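Local coordinates for protein STU0660 (Streptococcus thermophilus, PDB 3ZTH) that probably binds DNA, carries magnesium, and belongs to the large Csn2 proteins that take part in CRISPR-mediated bacterial immunity, at residues I133-N136 and E141-L144; I317-N322 and S328-C333; S81-L86 and V175-K180; K2-H7 and R12-I17. One frame throughout, in Å; residues are numbered along the deposited sequence.

Contact 1. Residues I133-N136 and E141-L144; sequences INLN and EYHL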
# COMPACT_ATOMS: atom_id res chain seq x y z
N ILE A 133 3.31 15.02 -28.79
CA ILE A 133 4.02 13.78 -28.50
C ILE A 133 3.71 12.84 -29.66
O ILE A 133 3.03 11.82 -29.49
CB ILE A 133 3.54 13.16 -27.19
CG1 ILE A 133 3.70 14.18 -26.06
CG2 ILE A 133 4.34 11.90 -26.91
CD1 ILE A 133 3.04 13.77 -24.77
N ASN A 134 4.24 13.20 -30.82
CA ASN A 134 4.03 12.47 -32.07
C ASN A 134 4.73 11.12 -32.15
O ASN A 134 5.21 10.76 -33.23
CB ASN A 134 4.52 13.31 -33.25
CG ASN A 134 4.11 14.75 -33.14
OD1 ASN A 134 2.92 15.07 -33.02
ND2 ASN A 134 5.09 15.65 -33.18
N LEU A 135 4.78 10.36 -31.06
CA LEU A 135 5.45 9.08 -31.15
C LEU A 135 4.74 8.13 -32.11
O LEU A 135 3.79 7.44 -31.75
CB LEU A 135 5.60 8.45 -29.76
CG LEU A 135 6.59 9.20 -28.86
CD1 LEU A 135 7.05 8.29 -27.75
CD2 LEU A 135 7.80 9.67 -29.66
N ASN A 136 5.23 8.14 -33.34
CA ASN A 136 4.69 7.32 -34.42
C ASN A 136 5.85 6.71 -35.20
O ASN A 136 6.74 7.44 -35.65
CB ASN A 136 3.86 8.19 -35.38
CG ASN A 136 2.61 8.75 -34.72
OD1 ASN A 136 1.59 8.07 -34.62
ND2 ASN A 136 2.69 10.00 -34.27
N GLU A 141 1.98 3.53 -32.91
CA GLU A 141 1.83 4.86 -32.35
C GLU A 141 1.76 4.76 -30.83
O GLU A 141 1.13 3.84 -30.29
CB GLU A 141 0.57 5.56 -32.88
CG GLU A 141 0.27 6.89 -32.17
CD GLU A 141 -0.91 7.65 -32.76
OE1 GLU A 141 -2.00 7.05 -32.90
OE2 GLU A 141 -0.76 8.85 -33.07
N TYR A 142 2.42 5.69 -30.16
CA TYR A 142 2.41 5.75 -28.70
C TYR A 142 1.69 7.04 -28.34
O TYR A 142 2.14 8.13 -28.69
CB TYR A 142 3.83 5.78 -28.15
CG TYR A 142 3.91 5.77 -26.64
CD1 TYR A 142 3.33 4.74 -25.89
CD2 TYR A 142 4.62 6.76 -25.96
CE1 TYR A 142 3.48 4.69 -24.49
CE2 TYR A 142 4.78 6.72 -24.56
CZ TYR A 142 4.21 5.68 -23.84
OH TYR A 142 4.39 5.63 -22.48
N HIS A 143 0.58 6.91 -27.63
CA HIS A 143 -0.20 8.08 -27.27
C HIS A 143 -1.01 7.88 -25.99
O HIS A 143 -1.19 6.76 -25.50
CB HIS A 143 -1.17 8.40 -28.40
CG HIS A 143 -2.04 7.25 -28.76
ND1 HIS A 143 -2.78 6.55 -27.82
CD2 HIS A 143 -2.26 6.62 -29.94
CE1 HIS A 143 -3.40 5.55 -28.40
NE2 HIS A 143 -3.10 5.57 -29.69
N LEU A 144 -1.51 9.00 -25.47
CA LEU A 144 -2.31 8.99 -24.27
C LEU A 144 -3.78 8.84 -24.64
O LEU A 144 -4.26 9.46 -25.57
CB LEU A 144 -2.09 10.30 -23.51
CG LEU A 144 -0.67 10.50 -22.99
CD1 LEU A 144 -0.47 11.93 -22.54
CD2 LEU A 144 -0.42 9.55 -21.83
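Leu135 O is approached by two donors from the facing strand. The amide Tyr142 N lies 2.7 Å from Leu135 O in an almost straight bond (172° at the hydrogen), tilted slightly out of the carbonyl plane. Glu141 CA adds a weaker C-H contact at 3.3 Å from the same Leu135 O. Next to this polar junction the side chains of Leu135 and Tyr142 run side by side in one direction, with Leu135 CB 3.6 Å from Tyr142 CB. The phenol ring stands with CG anti to Tyr142 N (chi1 -177°), which presents its CD2 edge to Leu135; the branch CD1 of Leu135 meets Tyr142 CD2 at 3.4 Å, near the ring plane and not over a face. The contact lies at the base of the short antiparallel hairpin of strands 136-137 and 140-146, which follows the long helix 109-130; Asn136 and Glu141 form a non-hydrogen-bonded pair in it. Their side chains lie alongside each other, amide and carboxylate planes 51° apart, with Asn136 OD1 only 2.9 Å from Glu141 OE2. Two acceptors this close would tend to repel, which might favour a protonated carboxylate. Asn136 ND2, in turn, makes a weak bond to Asn134 O. Residues 141-144 also pair antiparallel with a strand of the second subunit; Phe163 of that subunit stacks on the Tyr142 ring, and its Met90 O bonds to Tyr142 OH.

Contact 2. Residues I317-N322 and S328-C333; sequences ILNILN and SYRIRC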
# COMPACT_ATOMS: atom_id res chain seq x y z
N ILE A 317 -46.98 4.48 41.18
CA ILE A 317 -47.14 3.93 39.83
C ILE A 317 -46.00 2.95 39.54
O ILE A 317 -46.23 1.87 39.00
CB ILE A 317 -47.12 5.07 38.78
CG1 ILE A 317 -48.30 6.00 39.02
CG2 ILE A 317 -47.14 4.49 37.37
CD1 ILE A 317 -49.64 5.33 38.87
N LEU A 318 -44.79 3.32 39.92
CA LEU A 318 -43.63 2.47 39.73
C LEU A 318 -43.85 1.11 40.39
O LEU A 318 -43.63 0.06 39.77
CB LEU A 318 -42.38 3.15 40.30
CG LEU A 318 -41.01 2.46 40.45
CD1 LEU A 318 -40.92 1.19 39.65
CD2 LEU A 318 -39.93 3.42 40.01
N ASN A 319 -44.28 1.13 41.64
CA ASN A 319 -44.52 -0.09 42.40
C ASN A 319 -45.59 -0.95 41.74
O ASN A 319 -45.42 -2.17 41.61
CB ASN A 319 -44.95 0.24 43.83
CG ASN A 319 -43.77 0.63 44.70
OD1 ASN A 319 -42.64 0.74 44.23
ND2 ASN A 319 -44.03 0.83 45.99
N ILE A 320 -46.67 -0.31 41.34
CA ILE A 320 -47.77 -1.03 40.71
C ILE A 320 -47.31 -1.65 39.39
O ILE A 320 -47.56 -2.83 39.13
CB ILE A 320 -49.00 -0.11 40.49
CG1 ILE A 320 -49.55 0.33 41.85
CG2 ILE A 320 -50.07 -0.83 39.73
CD1 ILE A 320 -50.68 1.34 41.79
N LEU A 321 -46.63 -0.86 38.56
CA LEU A 321 -46.16 -1.36 37.27
C LEU A 321 -45.26 -2.56 37.46
O LEU A 321 -45.43 -3.58 36.78
CB LEU A 321 -45.43 -0.27 36.49
CG LEU A 321 -46.36 0.75 35.83
CD1 LEU A 321 -45.54 1.84 35.18
CD2 LEU A 321 -47.26 0.07 34.80
N ASN A 322 -44.31 -2.46 38.38
CA ASN A 322 -43.42 -3.59 38.63
C ASN A 322 -44.24 -4.83 38.93
O ASN A 322 -43.99 -5.90 38.38
CB ASN A 322 -42.49 -3.29 39.79
CG ASN A 322 -41.11 -2.91 39.32
OD1 ASN A 322 -40.29 -2.42 40.10
ND2 ASN A 322 -40.83 -3.15 38.04
N SER A 328 -40.53 -8.01 41.91
CA SER A 328 -40.64 -7.71 43.33
C SER A 328 -40.16 -6.36 43.89
O SER A 328 -40.59 -5.95 44.97
CB SER A 328 -39.97 -8.82 44.14
OG SER A 328 -38.57 -8.84 43.89
N TYR A 329 -39.27 -5.67 43.19
CA TYR A 329 -38.78 -4.40 43.72
C TYR A 329 -39.88 -3.40 44.09
O TYR A 329 -40.88 -3.27 43.39
CB TYR A 329 -37.83 -3.71 42.75
CG TYR A 329 -37.25 -2.45 43.33
CD1 TYR A 329 -36.21 -2.52 44.27
CD2 TYR A 329 -37.76 -1.20 42.99
CE1 TYR A 329 -35.70 -1.37 44.86
CE2 TYR A 329 -37.26 -0.04 43.58
CZ TYR A 329 -36.23 -0.13 44.51
OH TYR A 329 -35.72 1.01 45.09
N ARG A 330 -39.67 -2.69 45.20
CA ARG A 330 -40.63 -1.70 45.65
C ARG A 330 -39.96 -0.52 46.34
O ARG A 330 -39.07 -0.68 47.17
CB ARG A 330 -41.63 -2.31 46.65
CG ARG A 330 -42.51 -3.41 46.10
CD ARG A 330 -43.68 -2.88 45.30
NE ARG A 330 -44.52 -3.98 44.83
CZ ARG A 330 -44.13 -4.90 43.95
NH1 ARG A 330 -42.91 -4.85 43.43
NH2 ARG A 330 -44.95 -5.88 43.60
N ILE A 331 -40.40 0.68 45.97
CA ILE A 331 -39.90 1.88 46.60
C ILE A 331 -40.62 1.93 47.94
O ILE A 331 -41.85 1.80 47.99
CB ILE A 331 -40.25 3.12 45.73
CG1 ILE A 331 -39.33 3.15 44.51
CG2 ILE A 331 -40.15 4.40 46.55
CD1 ILE A 331 -39.75 4.14 43.46
N ARG A 332 -39.88 2.06 49.04
CA ARG A 332 -40.49 2.11 50.36
C ARG A 332 -40.71 3.54 50.82
O ARG A 332 -39.88 4.43 50.58
CB ARG A 332 -39.64 1.36 51.39
CG ARG A 332 -39.85 -0.16 51.46
CD ARG A 332 -39.09 -0.92 50.38
NE ARG A 332 -39.18 -2.37 50.57
CZ ARG A 332 -38.66 -3.27 49.74
NH1 ARG A 332 -38.00 -2.90 48.64
NH2 ARG A 332 -38.80 -4.57 50.01
N CYS A 333 -41.84 3.76 51.48
CA CYS A 333 -42.21 5.08 51.99
C CYS A 333 -41.06 5.81 52.67
O CYS A 333 -40.45 5.27 53.59
CB CYS A 333 -43.38 4.94 52.96
SG CYS A 333 -43.89 6.49 53.73
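The amide of Asn319 grips the backbone of Ile331 with both of its ends. Its oxygen OD1 accepts from Ile331 N at 2.8 Å, and its nitrogen ND2 gives a nearly straight bond (174°) to Ile331 O, 3.1 Å away. That carbonyl oxygen lies in the amide plane and is reached on a lone pair, so the two bonds together fix the rotation of the amide and let a helix side chain imitate the pairing of a neighbouring strand. The Arg330 side chain slants across that of Asn319. Its chain turns sharply at chi2 (-80°), bringing CD to 3.6 Å from Asn319 CG and laying the guanidinium over the backbone oxygen Asn319 O, 3.7 Å from the guanidinium plane and above its centre. The side-chain amide of Asn319 and the guanidinium are 42° apart. Within its own segment Arg330 NH1 bonds to Tyr329 O at 2.6 Å, from above the carbonyl plane, and Phe327 O is a further partner of NH1. Beyond this polar part, Leu318 and Ile331 cross at about a right angle, Leu318 CD2 touching Ile331 CD1 at 3.5 Å. The contact fastens the irregular chain after helix 312-324 back onto that helix. Leu310 packs on both apolar side chains, Val296 of helix 286-296 reaches Leu318, and Val274 of helix 267-277 packs against Ile317, Ile320 and Leu321.

Contact 3. Residues S81-L86 and V175-K180; sequences SSFKDL and VSNIDK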
# COMPACT_ATOMS: atom_id res chain seq x y z
N SER A 81 -24.11 7.16 16.49
CA SER A 81 -23.77 7.13 17.90
C SER A 81 -22.95 8.35 18.29
O SER A 81 -22.48 8.45 19.41
CB SER A 81 -23.01 5.85 18.24
OG SER A 81 -23.88 4.73 18.19
N SER A 82 -22.78 9.26 17.34
CA SER A 82 -22.05 10.50 17.58
C SER A 82 -22.35 11.47 16.44
O SER A 82 -22.79 11.05 15.36
CB SER A 82 -20.55 10.25 17.61
OG SER A 82 -20.05 10.07 16.29
N PHE A 83 -22.11 12.76 16.67
CA PHE A 83 -22.35 13.71 15.60
C PHE A 83 -21.35 13.49 14.46
O PHE A 83 -21.59 13.89 13.32
CB PHE A 83 -22.26 15.14 16.13
CG PHE A 83 -23.50 15.58 16.85
CD1 PHE A 83 -24.75 15.45 16.26
CD2 PHE A 83 -23.42 16.12 18.13
CE1 PHE A 83 -25.91 15.84 16.92
CE2 PHE A 83 -24.58 16.53 18.80
CZ PHE A 83 -25.82 16.38 18.19
N LYS A 84 -20.23 12.84 14.76
CA LYS A 84 -19.24 12.58 13.72
C LYS A 84 -19.83 11.60 12.72
O LYS A 84 -19.58 11.72 11.52
CB LYS A 84 -17.96 12.01 14.32
CG LYS A 84 -16.90 11.70 13.27
CD LYS A 84 -15.74 10.90 13.85
CE LYS A 84 -14.76 10.46 12.76
NZ LYS A 84 -13.67 9.59 13.29
N ASP A 85 -20.61 10.64 13.20
CA ASP A 85 -21.23 9.67 12.30
C ASP A 85 -22.22 10.40 11.39
O ASP A 85 -22.40 10.05 10.22
CB ASP A 85 -21.98 8.59 13.08
CG ASP A 85 -21.07 7.72 13.89
OD1 ASP A 85 -19.90 7.54 13.48
OD2 ASP A 85 -21.51 7.21 14.94
N LEU A 86 -22.87 11.41 11.96
CA LEU A 86 -23.84 12.19 11.21
C LEU A 86 -23.14 12.96 10.08
O LEU A 86 -23.59 12.94 8.93
CB LEU A 86 -24.58 13.12 12.17
CG LEU A 86 -25.88 13.71 11.61
CD1 LEU A 86 -26.84 13.96 12.76
CD2 LEU A 86 -25.57 14.99 10.83
N VAL A 175 -22.28 24.06 13.95
CA VAL A 175 -23.68 24.10 13.58
C VAL A 175 -24.41 23.60 14.82
O VAL A 175 -23.97 22.65 15.46
CB VAL A 175 -23.97 23.15 12.40
CG1 VAL A 175 -25.47 22.96 12.22
CG2 VAL A 175 -23.37 23.70 11.12
N SER A 176 -25.51 24.26 15.16
CA SER A 176 -26.31 23.88 16.32
C SER A 176 -26.66 22.38 16.29
O SER A 176 -27.07 21.85 15.25
CB SER A 176 -27.59 24.73 16.32
OG SER A 176 -28.63 24.06 16.99
N ASN A 177 -26.49 21.70 17.42
CA ASN A 177 -26.77 20.27 17.46
C ASN A 177 -28.13 19.89 16.89
O ASN A 177 -28.22 18.95 16.10
CB ASN A 177 -26.60 19.74 18.89
CG ASN A 177 -25.14 19.65 19.31
OD1 ASN A 177 -24.25 19.88 18.51
ND2 ASN A 177 -24.90 19.31 20.57
N ILE A 178 -29.19 20.61 17.27
CA ILE A 178 -30.52 20.31 16.76
C ILE A 178 -30.53 20.50 15.24
O ILE A 178 -31.19 19.74 14.52
CB ILE A 178 -31.61 21.20 17.43
CG1 ILE A 178 -33.01 20.78 16.98
CG2 ILE A 178 -31.40 22.65 17.08
CD1 ILE A 178 -33.34 19.32 17.20
N ASP A 179 -29.78 21.48 14.73
CA ASP A 179 -29.71 21.70 13.29
C ASP A 179 -29.01 20.54 12.60
O ASP A 179 -29.37 20.16 11.48
CB ASP A 179 -28.98 22.99 12.93
CG ASP A 179 -29.77 24.24 13.28
OD1 ASP A 179 -30.98 24.29 12.97
OD2 ASP A 179 -29.18 25.17 13.86
N LYS A 180 -27.99 19.99 13.27
CA LYS A 180 -27.25 18.86 12.72
C LYS A 180 -28.21 17.72 12.43
O LYS A 180 -28.19 17.12 11.34
CB LYS A 180 -26.19 18.38 13.71
CG LYS A 180 -24.90 19.19 13.73
CD LYS A 180 -23.84 18.43 14.53
CE LYS A 180 -23.51 19.07 15.87
NZ LYS A 180 -22.53 20.17 15.74
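Phe83 receives the aliphatic part of Lys180 over one face of its ring. Lys180 CD comes within 3.6 Å of Phe83 CD1, and Lys180 CE lies over the ring in a CH-pi contact, about 3.7 Å from the Phe83 centroid. The two side chains cross at about a right angle. Asn177 meets the far end of the same ring, its CB 3.5 Å from Phe83 CZ, with amide and ring planes 39° apart. One turn along, Leu86 CD2 packs 3.4 Å from the carbonyl oxygen Lys180 O. What joins here are the opening turns of two helices, 83-89 and 177-192, the first of which follows edge strand 76-80 of the mixed, largely parallel sheet, a layout consistent with the P-loop NTPase clan. The lysine chain is bent at chi3 (-110°) and chi4, which lifts NZ away from the ring face; Lys180 NZ bonds to Val175 O at 2.9 Å, lying in the plane of that carbonyl, and Phe172 offers the ammonium a cation-pi partner. The asparagine amide is held in turn by a bond from ND2 to Phe209 O. Just before Phe83, Ser82 is the N-cap of helix 83-89: Ser82 OG accepts from Asp85 N at 3.2 Å, while Asp85 OD2 takes the amide of Ser81 at 3.0 Å from Ser81 N. Tyr32 of the third subunit meets the Phe83 ring edge-to-face, and Val140 of the second subunit packs on Val175.

Contact 4. Residues K2-H7 and R12-I17; sequences KFFVQH and RIELNI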
# COMPACT_ATOMS: atom_id res chain seq x y z
N LYS A 2 -40.33 -8.64 15.89
CA LYS A 2 -39.45 -8.95 17.00
C LYS A 2 -38.05 -9.38 16.57
O LYS A 2 -37.88 -10.01 15.53
CB LYS A 2 -40.05 -10.05 17.87
CG LYS A 2 -41.24 -9.61 18.70
CD LYS A 2 -41.81 -10.78 19.49
CE LYS A 2 -43.01 -10.36 20.32
NZ LYS A 2 -42.62 -9.36 21.34
N PHE A 3 -37.06 -8.99 17.36
CA PHE A 3 -35.68 -9.37 17.12
C PHE A 3 -35.31 -10.21 18.34
O PHE A 3 -35.54 -9.79 19.48
CB PHE A 3 -34.72 -8.17 17.08
CG PHE A 3 -34.79 -7.34 15.82
CD1 PHE A 3 -35.43 -7.82 14.67
CD2 PHE A 3 -34.20 -6.08 15.77
CE1 PHE A 3 -35.46 -7.04 13.51
CE2 PHE A 3 -34.23 -5.31 14.62
CZ PHE A 3 -34.87 -5.79 13.48
N PHE A 4 -34.77 -11.40 18.11
CA PHE A 4 -34.33 -12.23 19.22
C PHE A 4 -32.82 -12.27 19.04
O PHE A 4 -32.28 -13.06 18.27
CB PHE A 4 -34.97 -13.61 19.14
CG PHE A 4 -36.39 -13.63 19.65
CD1 PHE A 4 -36.65 -13.60 21.02
CD2 PHE A 4 -37.47 -13.63 18.76
CE1 PHE A 4 -37.95 -13.56 21.50
CE2 PHE A 4 -38.78 -13.59 19.24
CZ PHE A 4 -39.03 -13.56 20.61
N VAL A 5 -32.15 -11.35 19.73
CA VAL A 5 -30.70 -11.20 19.62
C VAL A 5 -29.91 -12.21 20.42
O VAL A 5 -30.15 -12.42 21.61
CB VAL A 5 -30.27 -9.78 20.07
CG1 VAL A 5 -28.79 -9.57 19.79
CG2 VAL A 5 -31.11 -8.74 19.33
N GLN A 6 -28.94 -12.81 19.75
CA GLN A 6 -28.10 -13.81 20.37
C GLN A 6 -27.24 -13.24 21.49
O GLN A 6 -26.60 -12.19 21.35
CB GLN A 6 -27.22 -14.46 19.33
CG GLN A 6 -26.72 -15.82 19.75
CD GLN A 6 -26.08 -16.57 18.61
OE1 GLN A 6 -26.59 -16.56 17.48
NE2 GLN A 6 -24.96 -17.23 18.89
N HIS A 7 -27.22 -13.97 22.60
CA HIS A 7 -26.44 -13.60 23.77
C HIS A 7 -25.40 -14.70 23.96
O HIS A 7 -25.71 -15.88 23.85
CB HIS A 7 -27.35 -13.55 24.99
CG HIS A 7 -26.67 -13.05 26.23
ND1 HIS A 7 -26.57 -11.71 26.53
CD2 HIS A 7 -26.05 -13.71 27.23
CE1 HIS A 7 -25.92 -11.57 27.68
NE2 HIS A 7 -25.60 -12.77 28.12
N ARG A 12 -31.92 -15.52 24.28
CA ARG A 12 -31.82 -14.39 23.39
C ARG A 12 -32.48 -13.16 24.00
O ARG A 12 -33.43 -13.28 24.79
CB ARG A 12 -32.45 -14.73 22.04
CG ARG A 12 -31.54 -15.60 21.18
CD ARG A 12 -32.26 -16.28 20.04
NE ARG A 12 -31.33 -17.07 19.24
CZ ARG A 12 -30.50 -16.57 18.33
NH1 ARG A 12 -30.50 -15.26 18.10
NH2 ARG A 12 -29.66 -17.36 17.66
N ILE A 13 -31.95 -11.99 23.66
CA ILE A 13 -32.51 -10.74 24.15
C ILE A 13 -33.69 -10.45 23.23
O ILE A 13 -33.52 -10.34 22.01
CB ILE A 13 -31.48 -9.59 24.04
CG1 ILE A 13 -30.26 -9.91 24.89
CG2 ILE A 13 -32.10 -8.29 24.51
CD1 ILE A 13 -28.96 -9.82 24.13
N GLU A 14 -34.88 -10.37 23.81
CA GLU A 14 -36.10 -10.10 23.05
C GLU A 14 -36.33 -8.60 22.88
O GLU A 14 -36.25 -7.84 23.84
CB GLU A 14 -37.32 -10.71 23.74
CG GLU A 14 -38.58 -10.71 22.89
CD GLU A 14 -39.74 -11.43 23.55
OE1 GLU A 14 -39.46 -12.43 24.26
OE2 GLU A 14 -40.91 -11.03 23.35
N LEU A 15 -36.62 -8.20 21.66
CA LEU A 15 -36.86 -6.80 21.34
C LEU A 15 -38.13 -6.66 20.48
O LEU A 15 -38.24 -7.25 19.40
CB LEU A 15 -35.67 -6.26 20.56
CG LEU A 15 -34.59 -5.37 21.19
CD1 LEU A 15 -34.39 -5.66 22.67
CD2 LEU A 15 -33.30 -5.59 20.41
N ASN A 16 -39.08 -5.88 20.96
CA ASN A 16 -40.29 -5.68 20.19
C ASN A 16 -40.00 -4.43 19.34
O ASN A 16 -39.93 -3.32 19.86
CB ASN A 16 -41.46 -5.48 21.15
CG ASN A 16 -42.80 -5.79 20.52
OD1 ASN A 16 -42.89 -6.61 19.61
ND2 ASN A 16 -43.84 -5.16 21.03
N ILE A 17 -39.81 -4.64 18.04
CA ILE A 17 -39.48 -3.57 17.09
C ILE A 17 -40.67 -2.93 16.37
O ILE A 17 -41.56 -3.62 15.86
CB ILE A 17 -38.51 -4.10 16.00
CG1 ILE A 17 -37.32 -4.84 16.64
CG2 ILE A 17 -38.04 -2.96 15.12
CD1 ILE A 17 -36.49 -3.99 17.59
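An antiparallel beta hairpin opens the chain, strands 2-5 and 13-16 running at 164° to each other with their axes 4.7 Å apart. Phe3 with Leu15 and Val5 with Ile13 are its hydrogen-bonded pairs, each bonded in both directions, as in the 2.8 Å link from Ile13 N to Val5 O; Lys2 with Asn16 and Phe4 with Glu14 are the non-hydrogen-bonded pairs. Strand 62-63 pairs with the other edge of strand 2-5, making it the middle of three. On the face of Phe3, Val5, Ile13 and Leu15 the sheet is apolar: Val5 CG2 lies 4.0 Å from Leu15 CD2, and helix 28-43 covers Val5, Ile13 and Leu15 with Ile37, Leu30, Tyr33 and Thr34. Just past the paired residues, Ile17 lays CG1 over one face of the Phe3 ring, 3.6 Å from its centroid and nearer the rim than the middle. The other face is more polar. Phe4 and Glu14 lie side by side, Phe4 CE1 against Glu14 CG at 3.2 Å, while the Phe4 ring also has Arg67 as a cation-pi partner. Arg12, extended from CG to NE, carries its guanidinium back across the neighbouring strand; Arg12 NH1 bonds to Phe4 O at 2.8 Å and also to Thr61 O, and Gln6 CG lies over one guanidinium face. Asn16 ND2 bonds to Arg252 O. Lys2 turns only at its last torsion (chi4 -63°), and Lys2 NZ thereby forms a salt bridge to the anti lone pair of Glu14 OE2 at 3.1 Å and a weak bond to Asn16 OD1 at 3.3 Å.

Along the chain contact 4 comes first and contact 2 last, while both segments of contact 1 fall between the two segments of contact 3. Contact 3 lies nearest the middle of the chain, about 12 Å from its centre, and contact 4 about 29 Å from contact 3, centre to centre. Contacts 1 and 2 lie on opposite sides of the chain's centre, their centres about 87 Å apart, in keeping with an elongated subunit. No two contacts touch: hairpin 2-5/13-16 and the helix starts of contact 3 belong to the central body, contact 1 to a remote arm, contact 2 to the helical region near the C-terminus. Contacts 1 and 3 meet the second subunit, and contacts 2 and 3 the third, whereas contact 4 touches no other chain.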